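Local coordinates for SusD superfamily protein (Bacteroides vulgatus, PDB 3MYV), which probably binds polysaccharides at the cell outer membrane as a SusD-family protein, at residues F80-R84 / V116-Q121; F122-R126 / R198-Y202; W87-N91 / I145-V149; K110-A115 / E173-M178. All coordinates share one frame; numbering follows the deposited sequence.

Contact 1 (F80-R84 / V116-Q121); sequences FYILR and VIALCQ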
loop_
_atom_site.group_PDB
_atom_site.type_symbol
_atom_site.label_atom_id
_atom_site.label_comp_id
_atom_site.label_asym_id
_atom_site.label_seq_id
_atom_site.Cartn_x
_atom_site.Cartn_y
_atom_site.Cartn_z
ATOM N N PHE A 80 -11.920 4.981 -8.401
ATOM C CA PHE A 80 -12.950 4.743 -9.420
ATOM C C PHE A 80 -12.774 5.655 -10.609
ATOM O O PHE A 80 -12.998 5.224 -11.729
ATOM C CB PHE A 80 -14.374 4.866 -8.878
ATOM C CG PHE A 80 -14.880 3.594 -8.311
ATOM C CD1 PHE A 80 -14.957 2.455 -9.094
ATOM C CD2 PHE A 80 -15.215 3.504 -6.977
ATOM C CE1 PHE A 80 -15.431 1.260 -8.566
ATOM C CE2 PHE A 80 -15.683 2.315 -6.456
ATOM C CZ PHE A 80 -15.796 1.204 -7.237
ATOM N N TYR A 81 -12.391 6.910 -10.356
ATOM C CA TYR A 81 -12.149 7.861 -11.412
ATOM C C TYR A 81 -10.992 7.379 -12.290
ATOM O O TYR A 81 -11.073 7.414 -13.512
ATOM C CB TYR A 81 -11.869 9.273 -10.835
ATOM C CG TYR A 81 -11.820 10.341 -11.912
ATOM C CD1 TYR A 81 -10.640 10.603 -12.616
ATOM C CD2 TYR A 81 -12.959 11.058 -12.258
ATOM C CE1 TYR A 81 -10.593 11.544 -13.606
ATOM C CE2 TYR A 81 -12.917 12.019 -13.269
ATOM C CZ TYR A 81 -11.729 12.245 -13.932
ATOM O OH TYR A 81 -11.668 13.177 -14.922
ATOM N N ILE A 82 -9.928 6.914 -11.661
ATOM C CA ILE A 82 -8.782 6.411 -12.389
ATOM C C ILE A 82 -9.155 5.188 -13.232
ATOM O O ILE A 82 -8.739 5.077 -14.395
ATOM C CB ILE A 82 -7.602 6.114 -11.439
ATOM C CG1 ILE A 82 -7.075 7.400 -10.781
ATOM C CG2 ILE A 82 -6.440 5.427 -12.198
ATOM C CD1 ILE A 82 -6.190 7.147 -9.524
ATOM N N LEU A 83 -9.944 4.283 -12.662
ATOM C CA LEU A 83 -10.413 3.104 -13.393
ATOM C C LEU A 83 -11.188 3.476 -14.664
ATOM O O LEU A 83 -11.007 2.878 -15.699
ATOM C CB LEU A 83 -11.299 2.248 -12.478
ATOM C CG LEU A 83 -10.542 1.329 -11.503
ATOM C CD1 LEU A 83 -11.420 0.873 -10.328
ATOM C CD2 LEU A 83 -9.962 0.090 -12.231
ATOM N N ARG A 84 -12.055 4.475 -14.576
ATOM C CA ARG A 84 -12.768 4.948 -15.744
ATOM C C ARG A 84 -11.812 5.470 -16.795
ATOM O O ARG A 84 -11.962 5.128 -17.982
ATOM C CB ARG A 84 -13.743 6.090 -15.377
ATOM C CG ARG A 84 -14.400 6.742 -16.618
ATOM C CD ARG A 84 -14.925 8.137 -16.320
ATOM N NE ARG A 84 -16.279 8.068 -15.794
ATOM N N VAL A 116 -2.230 -0.442 -13.529
ATOM C CA VAL A 116 -2.958 0.635 -12.829
ATOM C C VAL A 116 -4.380 0.196 -12.438
ATOM O O VAL A 116 -4.803 0.335 -11.287
ATOM C CB VAL A 116 -2.942 1.960 -13.633
ATOM C CG1 VAL A 116 -3.800 3.030 -12.928
ATOM C CG2 VAL A 116 -1.469 2.482 -13.822
ATOM N N ILE A 117 -5.089 -0.419 -13.373
ATOM C CA ILE A 117 -6.442 -0.916 -13.112
ATOM C C ILE A 117 -6.452 -1.942 -11.987
ATOM O O ILE A 117 -7.262 -1.879 -11.070
ATOM C CB ILE A 117 -7.056 -1.500 -14.423
ATOM C CG1 ILE A 117 -7.405 -0.344 -15.370
ATOM C CG2 ILE A 117 -8.253 -2.435 -14.117
ATOM C CD1 ILE A 117 -7.673 -0.766 -16.865
ATOM N N ALA A 118 -5.497 -2.864 -12.031
ATOM C CA ALA A 118 -5.383 -3.882 -11.009
ATOM C C ALA A 118 -5.096 -3.264 -9.624
ATOM O O ALA A 118 -5.709 -3.639 -8.658
ATOM C CB ALA A 118 -4.274 -4.913 -11.401
ATOM N N LEU A 119 -4.185 -2.298 -9.540
ATOM C CA LEU A 119 -3.901 -1.643 -8.264
ATOM C C LEU A 119 -5.127 -0.922 -7.680
ATOM O O LEU A 119 -5.477 -1.112 -6.500
ATOM C CB LEU A 119 -2.742 -0.657 -8.441
ATOM C CG LEU A 119 -2.299 0.103 -7.197
ATOM C CD1 LEU A 119 -1.991 -0.883 -6.059
ATOM C CD2 LEU A 119 -1.072 0.957 -7.531
ATOM N N CYS A 120 -5.810 -0.149 -8.523
ATOM C CA CYS A 120 -6.992 0.584 -8.102
ATOM C C CYS A 120 -8.064 -0.378 -7.604
ATOM O O CYS A 120 -8.634 -0.205 -6.515
ATOM C CB CYS A 120 -7.553 1.392 -9.261
ATOM S SG CYS A 120 -6.541 2.834 -9.672
ATOM N N GLN A 121 -8.350 -1.399 -8.394
ATOM C CA GLN A 121 -9.397 -2.344 -7.973
ATOM C C GLN A 121 -9.003 -3.083 -6.706
ATOM O O GLN A 121 -9.863 -3.379 -5.837
ATOM C CB GLN A 121 -9.757 -3.296 -9.103
ATOM C CG GLN A 121 -11.078 -4.074 -8.806
ATOM C CD GLN A 121 -12.314 -3.190 -8.936
ATOM O OE1 GLN A 121 -12.550 -2.605 -10.004
ATOM N NE2 GLN A 121 -13.156 -3.154 -7.876
#

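Contact 2 (F122-R126 / R198-Y202); sequences FDLTR and RIYLY. With EDO (1,2-ethanediol), chain I.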
loop_
_atom_site.group_PDB
_atom_site.type_symbol
_atom_site.label_atom_id
_atom_site.label_comp_id
_atom_site.label_asym_id
_atom_site.label_seq_id
_atom_site.Cartn_x
_atom_site.Cartn_y
_atom_site.Cartn_z
ATOM N N PHE A 122 -7.713 -3.400 -6.569
ATOM C CA PHE A 122 -7.216 -4.092 -5.364
ATOM C C PHE A 122 -7.427 -3.246 -4.116
ATOM O O PHE A 122 -7.958 -3.723 -3.115
ATOM C CB PHE A 122 -5.738 -4.487 -5.532
ATOM C CG PHE A 122 -5.082 -5.022 -4.265
ATOM C CD1 PHE A 122 -5.506 -6.214 -3.691
ATOM C CD2 PHE A 122 -3.999 -4.376 -3.699
ATOM C CE1 PHE A 122 -4.883 -6.714 -2.541
ATOM C CE2 PHE A 122 -3.364 -4.880 -2.565
ATOM C CZ PHE A 122 -3.812 -6.061 -1.991
ATOM N N ASP A 123 -7.052 -1.973 -4.199
ATOM C CA ASP A 123 -7.249 -1.052 -3.091
ATOM C C ASP A 123 -8.729 -0.911 -2.717
ATOM O O ASP A 123 -9.095 -1.044 -1.538
ATOM C CB ASP A 123 -6.596 0.288 -3.409
ATOM C CG ASP A 123 -5.062 0.225 -3.306
ATOM O OD1 ASP A 123 -4.552 -0.688 -2.610
ATOM O OD2 ASP A 123 -4.377 1.073 -3.931
ATOM N N LEU A 124 -9.593 -0.742 -3.717
ATOM C CA LEU A 124 -11.045 -0.745 -3.464
ATOM C C LEU A 124 -11.522 -2.012 -2.774
ATOM O O LEU A 124 -12.404 -1.951 -1.906
ATOM C CB LEU A 124 -11.851 -0.538 -4.746
ATOM C CG LEU A 124 -11.789 0.879 -5.332
ATOM C CD1 LEU A 124 -12.233 0.896 -6.826
ATOM C CD2 LEU A 124 -12.601 1.878 -4.490
ATOM N N THR A 125 -10.947 -3.138 -3.156
ATOM C CA THR A 125 -11.339 -4.420 -2.604
ATOM C C THR A 125 -10.902 -4.530 -1.148
ATOM O O THR A 125 -11.683 -4.962 -0.284
ATOM C CB THR A 125 -10.789 -5.573 -3.437
ATOM O OG1 THR A 125 -11.186 -5.409 -4.820
ATOM C CG2 THR A 125 -11.270 -6.907 -2.891
ATOM N N ARG A 126 -9.659 -4.156 -0.848
ATOM C CA ARG A 126 -9.236 -4.253 0.560
ATOM C C ARG A 126 -9.797 -3.161 1.487
ATOM O O ARG A 126 -9.784 -3.336 2.709
ATOM C CB ARG A 126 -7.731 -4.396 0.702
ATOM C CG ARG A 126 -6.922 -3.248 0.164
ATOM C CD ARG A 126 -5.456 -3.608 0.336
ATOM N NE ARG A 126 -4.629 -2.637 -0.352
ATOM C CZ ARG A 126 -3.326 -2.435 -0.159
ATOM N NH1 ARG A 126 -2.663 -3.078 0.771
ATOM N NH2 ARG A 126 -2.691 -1.524 -0.887
ATOM N N ARG A 198 2.338 -9.653 -3.976
ATOM C CA ARG A 198 1.520 -9.207 -2.825
ATOM C C ARG A 198 0.097 -9.718 -2.949
ATOM O O ARG A 198 -0.485 -10.233 -1.974
ATOM C CB ARG A 198 1.551 -7.676 -2.700
ATOM C CG ARG A 198 0.721 -7.082 -1.583
ATOM C CD ARG A 198 0.393 -5.636 -1.869
ATOM N NE ARG A 198 1.569 -4.772 -1.707
ATOM C CZ ARG A 198 1.566 -3.463 -1.917
ATOM N NH1 ARG A 198 0.455 -2.852 -2.330
ATOM N NH2 ARG A 198 2.675 -2.760 -1.735
ATOM N N ILE A 199 -0.492 -9.556 -4.140
ATOM C CA ILE A 199 -1.888 -9.918 -4.326
ATOM C C ILE A 199 -2.074 -11.436 -4.197
ATOM O O ILE A 199 -3.049 -11.893 -3.578
ATOM C CB ILE A 199 -2.470 -9.303 -5.646
ATOM C CG1 ILE A 199 -2.606 -7.774 -5.480
ATOM C CG2 ILE A 199 -3.855 -9.901 -6.011
ATOM C CD1 ILE A 199 -2.800 -7.002 -6.813
ATOM N N TYR A 200 -1.153 -12.220 -4.762
ATOM C CA TYR A 200 -1.190 -13.682 -4.551
ATOM C C TYR A 200 -1.233 -13.996 -3.048
ATOM O O TYR A 200 -2.043 -14.802 -2.586
ATOM C CB TYR A 200 0.038 -14.375 -5.143
ATOM C CG TYR A 200 0.076 -14.601 -6.637
ATOM C CD1 TYR A 200 -1.058 -14.968 -7.364
ATOM C CD2 TYR A 200 1.286 -14.460 -7.331
ATOM C CE1 TYR A 200 -0.978 -15.196 -8.743
ATOM C CE2 TYR A 200 1.365 -14.670 -8.663
ATOM C CZ TYR A 200 0.237 -15.038 -9.378
ATOM O OH TYR A 200 0.369 -15.231 -10.739
ATOM N N LEU A 201 -0.411 -13.307 -2.272
ATOM C CA LEU A 201 -0.330 -13.527 -0.814
ATOM C C LEU A 201 -1.631 -13.178 -0.112
ATOM O O LEU A 201 -2.151 -13.965 0.703
ATOM C CB LEU A 201 0.846 -12.710 -0.219
ATOM C CG LEU A 201 1.191 -12.930 1.258
ATOM C CD1 LEU A 201 1.900 -14.273 1.414
ATOM C CD2 LEU A 201 2.055 -11.775 1.862
ATOM N N TYR A 202 -2.182 -12.013 -0.447
ATOM C CA TYR A 202 -3.481 -11.613 0.057
ATOM C C TYR A 202 -4.585 -12.603 -0.339
ATOM O O TYR A 202 -5.567 -12.744 0.375
ATOM C CB TYR A 202 -3.869 -10.234 -0.441
ATOM C CG TYR A 202 -3.351 -9.042 0.353
ATOM C CD1 TYR A 202 -1.992 -8.785 0.468
ATOM C CD2 TYR A 202 -4.237 -8.144 0.924
ATOM C CE1 TYR A 202 -1.534 -7.684 1.162
ATOM C CE2 TYR A 202 -3.790 -7.022 1.593
ATOM C CZ TYR A 202 -2.443 -6.803 1.706
ATOM O OH TYR A 202 -2.005 -5.713 2.395
HETATM C C1 EDO I . 0.438 0.979 0.200
HETATM O O1 EDO I . 0.097 0.052 1.224
HETATM C C2 EDO I . 1.012 0.251 -1.020
HETATM O O2 EDO I . -0.042 -0.261 -1.905
#

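Contact 3 (W87-N91 / I145-V149); sequences WNILN and IDHLV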
loop_
_atom_site.group_PDB
_atom_site.type_symbol
_atom_site.label_atom_id
_atom_site.label_comp_id
_atom_site.label_asym_id
_atom_site.label_seq_id
_atom_site.Cartn_x
_atom_site.Cartn_y
_atom_site.Cartn_z
ATOM N N TRP A 87 -9.797 2.563 -18.408
ATOM C CA TRP A 87 -10.574 1.789 -19.385
ATOM C C TRP A 87 -10.805 2.570 -20.681
ATOM O O TRP A 87 -10.889 1.964 -21.742
ATOM C CB TRP A 87 -11.894 1.278 -18.784
ATOM C CG TRP A 87 -11.695 -0.022 -18.086
ATOM C CD1 TRP A 87 -11.558 -0.220 -16.742
ATOM C CD2 TRP A 87 -11.593 -1.319 -18.694
ATOM N NE1 TRP A 87 -11.380 -1.557 -16.478
ATOM C CE2 TRP A 87 -11.383 -2.250 -17.657
ATOM C CE3 TRP A 87 -11.641 -1.781 -20.016
ATOM C CZ2 TRP A 87 -11.255 -3.625 -17.897
ATOM C CZ3 TRP A 87 -11.498 -3.141 -20.252
ATOM C CH2 TRP A 87 -11.330 -4.050 -19.195
ATOM N N ASN A 88 -10.887 3.900 -20.606
ATOM C CA ASN A 88 -10.966 4.719 -21.834
ATOM C C ASN A 88 -9.706 4.545 -22.685
ATOM O O ASN A 88 -9.790 4.463 -23.922
ATOM C CB ASN A 88 -11.233 6.197 -21.510
ATOM C CG ASN A 88 -12.664 6.429 -21.026
ATOM O OD1 ASN A 88 -13.558 5.629 -21.311
ATOM N ND2 ASN A 88 -12.889 7.528 -20.317
ATOM N N ILE A 89 -8.562 4.406 -22.018
ATOM C CA ILE A 89 -7.283 4.171 -22.713
ATOM C C ILE A 89 -7.308 2.807 -23.385
ATOM O O ILE A 89 -7.013 2.698 -24.580
ATOM C CB ILE A 89 -6.082 4.295 -21.751
ATOM C CG1 ILE A 89 -5.905 5.750 -21.304
ATOM C CG2 ILE A 89 -4.804 3.742 -22.375
ATOM C CD1 ILE A 89 -4.931 5.934 -20.123
ATOM N N LEU A 90 -7.673 1.765 -22.633
ATOM C CA LEU A 90 -7.684 0.411 -23.183
ATOM C C LEU A 90 -8.635 0.338 -24.377
ATOM O O LEU A 90 -8.304 -0.269 -25.396
ATOM C CB LEU A 90 -8.109 -0.631 -22.136
ATOM C CG LEU A 90 -7.170 -0.898 -20.952
ATOM C CD1 LEU A 90 -7.662 -2.110 -20.124
ATOM C CD2 LEU A 90 -5.731 -1.112 -21.438
ATOM N N ASN A 91 -9.800 0.971 -24.252
ATOM C CA ASN A 91 -10.802 0.926 -25.318
ATOM C C ASN A 91 -10.289 1.596 -26.588
ATOM O O ASN A 91 -10.460 1.055 -27.685
ATOM C CB ASN A 91 -12.122 1.552 -24.881
ATOM C CG ASN A 91 -13.235 1.267 -25.861
ATOM O OD1 ASN A 91 -13.743 2.172 -26.512
ATOM N ND2 ASN A 91 -13.594 -0.004 -25.992
ATOM N N ILE A 145 -14.797 -2.811 -11.805
ATOM C CA ILE A 145 -14.618 -2.189 -13.132
ATOM C C ILE A 145 -13.716 -3.075 -13.978
ATOM O O ILE A 145 -12.507 -2.812 -14.166
ATOM C CB ILE A 145 -14.065 -0.737 -13.028
ATOM C CG1 ILE A 145 -14.808 0.051 -11.928
ATOM C CG2 ILE A 145 -14.172 0.000 -14.352
ATOM C CD1 ILE A 145 -16.356 0.077 -12.065
ATOM N N ASP A 146 -14.325 -4.148 -14.463
ATOM C CA ASP A 146 -13.661 -5.159 -15.255
ATOM C C ASP A 146 -14.047 -5.032 -16.716
ATOM O O ASP A 146 -13.864 -5.968 -17.483
ATOM C CB ASP A 146 -13.950 -6.569 -14.717
ATOM C CG ASP A 146 -15.427 -6.963 -14.811
ATOM O OD1 ASP A 146 -16.246 -6.097 -15.144
ATOM O OD2 ASP A 146 -15.768 -8.145 -14.539
ATOM N N HIS A 147 -14.556 -3.863 -17.091
ATOM C CA HIS A 147 -14.972 -3.565 -18.459
ATOM C C HIS A 147 -15.189 -2.070 -18.620
ATOM O O HIS A 147 -15.208 -1.313 -17.632
ATOM C CB HIS A 147 -16.301 -4.254 -18.778
ATOM C CG HIS A 147 -17.420 -3.810 -17.891
ATOM N ND1 HIS A 147 -17.554 -4.253 -16.594
ATOM C CD2 HIS A 147 -18.443 -2.951 -18.106
ATOM C CE1 HIS A 147 -18.622 -3.695 -16.053
ATOM N NE2 HIS A 147 -19.178 -2.895 -16.951
ATOM N N LEU A 148 -15.415 -1.674 -19.862
ATOM C CA LEU A 148 -15.793 -0.336 -20.218
ATOM C C LEU A 148 -17.257 -0.117 -19.854
ATOM O O LEU A 148 -18.172 -0.744 -20.452
ATOM C CB LEU A 148 -15.616 -0.125 -21.731
ATOM C CG LEU A 148 -15.908 1.292 -22.224
ATOM C CD1 LEU A 148 -14.819 2.229 -21.793
ATOM C CD2 LEU A 148 -16.086 1.340 -23.743
ATOM N N VAL A 149 -17.501 0.750 -18.880
ATOM C CA VAL A 149 -18.860 0.893 -18.329
ATOM C C VAL A 149 -19.739 1.694 -19.298
ATOM O O VAL A 149 -19.322 2.713 -19.823
ATOM C CB VAL A 149 -18.829 1.553 -16.926
ATOM C CG1 VAL A 149 -20.226 1.901 -16.434
ATOM C CG2 VAL A 149 -18.114 0.648 -15.948
#

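Contact 4 (K110-A115 / E173-M178); sequences KGETMA and EAVTLM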
loop_
_atom_site.group_PDB
_atom_site.type_symbol
_atom_site.label_atom_id
_atom_site.label_comp_id
_atom_site.label_asym_id
_atom_site.label_seq_id
_atom_site.Cartn_x
_atom_site.Cartn_y
_atom_site.Cartn_z
ATOM N N LYS A 110 -0.167 -0.489 -22.812
ATOM C CA LYS A 110 -1.383 -1.267 -22.550
ATOM C C LYS A 110 -1.229 -2.076 -21.244
ATOM O O LYS A 110 -2.101 -2.027 -20.368
ATOM C CB LYS A 110 -1.689 -2.199 -23.704
ATOM C CG LYS A 110 -2.856 -3.152 -23.451
ATOM C CD LYS A 110 -3.146 -4.049 -24.669
ATOM C CE LYS A 110 -4.107 -5.189 -24.296
ATOM N NZ LYS A 110 -4.430 -6.078 -25.470
ATOM N N GLY A 111 -0.121 -2.799 -21.120
ATOM C CA GLY A 111 0.163 -3.574 -19.907
ATOM C C GLY A 111 0.200 -2.719 -18.657
ATOM O O GLY A 111 -0.332 -3.094 -17.585
ATOM N N GLU A 112 0.820 -1.553 -18.790
ATOM C CA GLU A 112 0.984 -0.651 -17.658
ATOM C C GLU A 112 -0.379 -0.125 -17.221
ATOM O O GLU A 112 -0.659 -0.050 -16.039
ATOM C CB GLU A 112 1.927 0.507 -18.019
ATOM C CG GLU A 112 2.199 1.439 -16.857
ATOM C CD GLU A 112 3.088 2.632 -17.192
ATOM O OE1 GLU A 112 3.569 2.743 -18.347
ATOM O OE2 GLU A 112 3.296 3.474 -16.279
ATOM N N THR A 113 -1.221 0.225 -18.192
ATOM C CA THR A 113 -2.602 0.640 -17.917
ATOM C C THR A 113 -3.381 -0.453 -17.175
ATOM O O THR A 113 -4.117 -0.181 -16.228
ATOM C CB THR A 113 -3.327 1.021 -19.220
ATOM O OG1 THR A 113 -2.599 2.068 -19.887
ATOM C CG2 THR A 113 -4.785 1.470 -18.941
HETATM N N MSE A 114 -3.203 -1.702 -17.582
HETATM C CA MSE A 114 -3.825 -2.812 -16.887
HETATM C C MSE A 114 -3.284 -2.938 -15.468
HETATM O O MSE A 114 -4.036 -3.310 -14.571
HETATM C CB MSE A 114 -3.650 -4.125 -17.659
HETATM C CG MSE A 114 -4.340 -4.142 -19.021
HETATM SE SE MSE A 114 -3.798 -5.658 -20.118
HETATM C CE MSE A 114 -4.629 -7.046 -19.124
ATOM N N ALA A 115 -1.991 -2.676 -15.262
ATOM C CA ALA A 115 -1.403 -2.723 -13.900
ATOM C C ALA A 115 -2.058 -1.652 -12.995
ATOM O O ALA A 115 -2.385 -1.921 -11.840
ATOM C CB ALA A 115 0.137 -2.525 -13.978
ATOM N N GLU A 173 -1.487 -10.974 -17.091
ATOM C CA GLU A 173 -1.361 -10.540 -18.477
ATOM C C GLU A 173 -0.503 -9.268 -18.625
ATOM O O GLU A 173 0.356 -9.199 -19.520
ATOM C CB GLU A 173 -2.728 -10.388 -19.138
ATOM C CG GLU A 173 -2.614 -10.027 -20.589
ATOM C CD GLU A 173 -3.936 -9.855 -21.301
ATOM O OE1 GLU A 173 -5.004 -10.160 -20.708
ATOM O OE2 GLU A 173 -3.882 -9.404 -22.465
ATOM N N ALA A 174 -0.722 -8.285 -17.759
ATOM C CA ALA A 174 0.043 -7.028 -17.773
ATOM C C ALA A 174 1.552 -7.281 -17.766
ATOM O O ALA A 174 2.313 -6.689 -18.556
ATOM C CB ALA A 174 -0.349 -6.135 -16.579
ATOM N N VAL A 175 1.977 -8.159 -16.862
ATOM C CA VAL A 175 3.383 -8.505 -16.714
ATOM C C VAL A 175 3.943 -8.983 -18.049
ATOM O O VAL A 175 5.059 -8.620 -18.412
ATOM C CB VAL A 175 3.603 -9.560 -15.593
ATOM C CG1 VAL A 175 5.049 -10.181 -15.696
ATOM C CG2 VAL A 175 3.387 -8.926 -14.196
ATOM N N THR A 176 3.176 -9.780 -18.805
ATOM C CA THR A 176 3.715 -10.316 -20.049
ATOM C C THR A 176 3.903 -9.208 -21.085
ATOM O O THR A 176 4.715 -9.360 -21.977
ATOM C CB THR A 176 2.840 -11.452 -20.664
ATOM O OG1 THR A 176 1.597 -10.917 -21.127
ATOM C CG2 THR A 176 2.593 -12.593 -19.633
ATOM N N LEU A 177 3.139 -8.121 -20.982
ATOM C CA LEU A 177 3.217 -7.006 -21.944
ATOM C C LEU A 177 4.232 -5.906 -21.620
ATOM O O LEU A 177 4.601 -5.142 -22.502
ATOM C CB LEU A 177 1.852 -6.327 -22.066
ATOM C CG LEU A 177 0.716 -7.223 -22.560
ATOM C CD1 LEU A 177 -0.574 -6.425 -22.622
ATOM C CD2 LEU A 177 1.095 -7.829 -23.904
HETATM N N MSE A 178 4.637 -5.797 -20.358
HETATM C CA MSE A 178 5.365 -4.624 -19.859
HETATM C C MSE A 178 6.886 -4.646 -20.061
HETATM O O MSE A 178 7.506 -5.701 -20.183
HETATM C CB MSE A 178 5.031 -4.424 -18.369
HETATM C CG MSE A 178 3.629 -3.863 -18.156
HETATM SE SE MSE A 178 3.135 -3.863 -16.317
HETATM C CE MSE A 178 4.069 -2.213 -15.886
HETATM O O HOH W 1 -5.860 -8.056 -23.800
#

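Contact 1 (F80-R84 / V116-Q121)
Leu83 reaches from helix 77-94 to helix 103-128 and divides its two methyls between residues one turn apart. CD2 lies against CG2 of Ile117 at 3.6 Å and also comes close to that residue's carbonyl oxygen, while CD1 lies 3.7 Å from OE1 of Gln121. At the fork, CG of Leu83 meets CB of Cys120 at 3.7 Å. The fork thus lets one residue touch Ile117, Cys120 and Gln121 together; with an alanine here, losing CG and both methyls would probably open a gap between the two helices, facing all three. Ile82 works through one methyl: with CG2 anti to the backbone N, that carbon is 3.6 Å from Val116 CG1 and equally near Cys120 SG, the isoleucine and valine side chains crossing at about a right angle. Cysteine, slim and only weakly polar, suits this place. Gln121 bonds outside the pair, OE1 taking the N-H of Ile145 and NE2 giving to Pro143 O. The axes of 80-84 and 116-121 approach to 9.3 Å, nearly antiparallel at 155°. Helix 13-27 packs against the pair, Leu26 and Met27 touching Ile82 and Tyr24 touching Val116.

Contact 2 (F122-R126 / R198-Y202)
Phe122 opens the segment by setting one ring face against Ile199, whose CG1 makes a CH-pi contact 3.7 Å from the ring centroid, and its CZ edge against the face of Tyr202. This T-shaped pair has centroids 5.0 Å apart and planes at 78°. Next comes Asp123, whose OD1 takes two hydrogen bonds from Arg126, from NH2 at 2.7 Å and from NE at 3.0 Å; OD1 lies in the guanidinium plane, and the two bonds of this side-on salt bridge fix the group's rotation. OD2 is bonded to the hydroxyls of Tyr32 and Tyr33. With CG in the crowded position (chi1 61°) and the chain extended, Arg126 lays its guanidinium over Phe122 CE2. Its NH1 makes a weak bond to Tyr202 OH, and its NH2 donates to O2 of an ethanediol, probably from the crystallisation liquor, which also accepts from Arg198 NH1 at 2.7 Å. Arg198 has its own counter-charge in Glu336. A leucine in place of Arg126 would probably leave the buried Asp123 without its charge partner. The axes of 122-126 and 198-202 run roughly parallel, 12.6 Å apart, bridged by long side chains, consistent with the packed helices of the TPR-related part of SusD-family proteins.

Contact 3 (W87-N91 / I145-V149)
Trp87 NE1 donates to the carbonyl oxygen of Ile145 over 2.9 Å, joining helix 77-94 to an irregular loop. The bond is skewed: the N-H...O angle is 136°, and the nitrogen sits 53° out of the carbonyl plane. The tilt goes with an indole whose face, not just its N-H edge, lies against the loop backbone. One indole face carries the peptide between His147 and Leu148, with His147 C 3.7 Å above the ring plane near its centre; the opposite face has CD1 of Leu90 near its rim. At the pyrrole side, CD1 of Trp87 touches CG2 of Ile145 at 3.5 Å. A broad ring with one N-H suits a place that offers a peptide face and a carbonyl. Leu148, with CG anti to the backbone N (chi1 -177°), spreads its methyls over the helix surface, CD1 to Asn88 OD1 at 3.7 Å and CD2 against CG of Asn91 at 3.6 Å. His147 ND1 gives a 2.7 Å bond to Asp146 OD1, and NE2 is hydrogen-bonded to Glu153 OE2. Two carboxylates on one imidazole would probably favour its protonated form, while a single directed bond and stacking on a peptide fasten the loop to the helix.

Contact 4 (K110-A115 / E173-M178)
Met114, a selenomethionine in this crystal, reaches toward helix 160-177. Its CB lies 4.0 Å from CB of Ala174; CG packs on Leu90; SE comes 4.2 Å from CD1 of Leu177. The bend at chi3 (69°) then turns CE over the side chain of Glu173, 3.5 Å from OE1 and also near CB and CG. A long, flexible, unbranched chain suits this path. Beside it the backbones come close: Gly111 and Ala174 have CA atoms 4.1 Å apart, and CB of Ala174 touches Gly111 O at 3.2 Å. Gly111 has no side chain, and a beta carbon modelled here would lie 2.9 Å from Leu177 CB, so the close approach depends on glycine. CG of Met178, also selenomethionine, lies on C of Gly111 at 3.6 Å, and its SE meets CB of Ala115. Extended Lys110 and Glu173 are joined through a water, which accepts from NZ and donates to OE2. Small residues bring the axes of 110-115 and 173-177 to 7.8 Å, roughly antiparallel at 148°. Helix 189-202 adds Ala192 against Met178; helix 77-94 packs against Thr113 and Met114, and Glu112 turns to Tyr24 of helix 13-27 and Arg186.

From the N terminus, contact 1 opens first, on helix 77-94, and closes the shortest loop by bringing back helix 103-128. Contact 3 opens further along the first helix, before contact 1 has closed, and ends in the loop after strand 140-143; contact 4 opens on helix 103-128 and closes at the end of helix 160-177. Contact 2 opens just after contact 1 closes and ends last, on helix 189-202. Those two are in series; every other pair crosses, and none nests. Helix 103-128 serves contacts 1, 2 and 4, while the Gln121 to Ile145 bond and the packing of Leu90 on Thr113 join contact 3 to contacts 1 and 4.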